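Local coordinates for cell division protein FtsI/penicillin binding protein 2 (Legionella pneumophila subsp. pneumophila ATCC 43290, PDB 4ZTK) that probably cross-links peptidoglycan peptides during cell division as a penicillin-binding D,D-transpeptidase of the beta-lactamase clan, at residues Lys202-Ser205 with Gly209-Ala212. Numbering follows the deposited sequence.
Sequences KGHS and GNSA
Ser-205 and Ser-211 pair as antiparallel neighbours, and the N-H of Ser-205 gives a nearly straight bond, 2.7 Å from its N to O of Ser-211 at 166°. The return is poorer: N of Ser-211 stands 3.4 Å from O of Ser-205, a weak bond, and the N-H of Asn-210 bends onto that same oxygen, also weakly. Two residues thus face one, with Asn-210 in a left-handed backbone conformation: a G1 beta bulge. The oxygen of Ser-211 is used twice, since CA of His-204 also approaches it, at 3.2 Å, in a C-H...O contact.

The side-chain packing gathers round the imidazole of His-204. Its CB is on the sheet face shared with Ala-212, and CG, anti to the carbonyl carbon (chi1 -73°), carries the ring toward both Ala-212 and O of Lys-202. CB of Ala-212 sits over one ring face, 4.1 Å from the centroid, in a CH-pi contact. At the ring edge, in plane, O of Asn-210 comes within 3.4 Å of CD2. The Asn-210 amide reaches back, ND2 3.5 Å from CB of His-204, its plane only 21° from that of the ring. ND1 bonds to O of Lys-202, 2.9 Å away, approaching from above the carbonyl plane and helping fix the ring's rotation.

OG of Ser-211 turns to the carbonyl of Arg-208 within the connecting loop. Backbone bonds between Gly-203 and Ile-213 continue the ladder. This short hairpin lies at the periphery of the transpeptidase domain, bridging the end of helix 189-200 and the start of helix 216-231, apart from the five-stranded sheet.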
# COMPACT_ATOMS: atom_id res chain seq x y z
N LYS A 202 2.37 -9.34 -12.23
CA LYS A 202 3.55 -10.21 -12.36
C LYS A 202 4.85 -9.42 -12.54
O LYS A 202 5.75 -9.84 -13.26
CB LYS A 202 3.37 -11.23 -13.49
CG LYS A 202 2.21 -12.20 -13.27
CD LYS A 202 1.40 -12.43 -14.55
CE LYS A 202 2.13 -13.29 -15.56
NZ LYS A 202 1.30 -13.55 -16.77
N GLY A 203 4.94 -8.28 -11.87
CA GLY A 203 6.15 -7.47 -11.90
C GLY A 203 6.38 -6.79 -13.23
O GLY A 203 7.49 -6.34 -13.52
N HIS A 204 5.34 -6.71 -14.05
CA HIS A 204 5.39 -6.01 -15.33
C HIS A 204 4.71 -4.66 -15.22
O HIS A 204 3.69 -4.52 -14.54
CB HIS A 204 4.72 -6.83 -16.44
CG HIS A 204 5.50 -8.02 -16.88
ND1 HIS A 204 5.60 -9.17 -16.12
CD2 HIS A 204 6.24 -8.24 -17.99
CE1 HIS A 204 6.36 -10.05 -16.75
NE2 HIS A 204 6.76 -9.51 -17.89
N SER A 205 5.26 -3.66 -15.89
CA SER A 205 4.66 -2.33 -15.87
C SER A 205 3.99 -1.97 -17.18
O SER A 205 4.65 -1.68 -18.17
CB SER A 205 5.69 -1.26 -15.52
OG SER A 205 5.08 0.02 -15.56
N GLY A 209 4.93 -0.19 -21.46
CA GLY A 209 4.68 -1.15 -22.52
C GLY A 209 4.75 -2.58 -22.03
O GLY A 209 5.20 -3.47 -22.76
N ASN A 210 4.30 -2.80 -20.80
CA ASN A 210 4.35 -4.11 -20.15
C ASN A 210 5.77 -4.69 -20.07
O ASN A 210 5.99 -5.86 -20.35
CB ASN A 210 3.39 -5.11 -20.81
CG ASN A 210 2.55 -5.87 -19.79
OD1 ASN A 210 1.56 -5.35 -19.27
ND2 ASN A 210 2.96 -7.10 -19.50
N SER A 211 6.72 -3.84 -19.68
CA SER A 211 8.09 -4.27 -19.45
C SER A 211 8.22 -4.88 -18.06
O SER A 211 7.56 -4.44 -17.12
CB SER A 211 9.05 -3.10 -19.59
OG SER A 211 9.04 -2.59 -20.92
N ALA A 212 9.08 -5.89 -17.93
CA ALA A 212 9.35 -6.50 -16.64
C ALA A 212 10.20 -5.58 -15.78
O ALA A 212 11.34 -5.28 -16.12
CB ALA A 212 10.05 -7.84 -16.83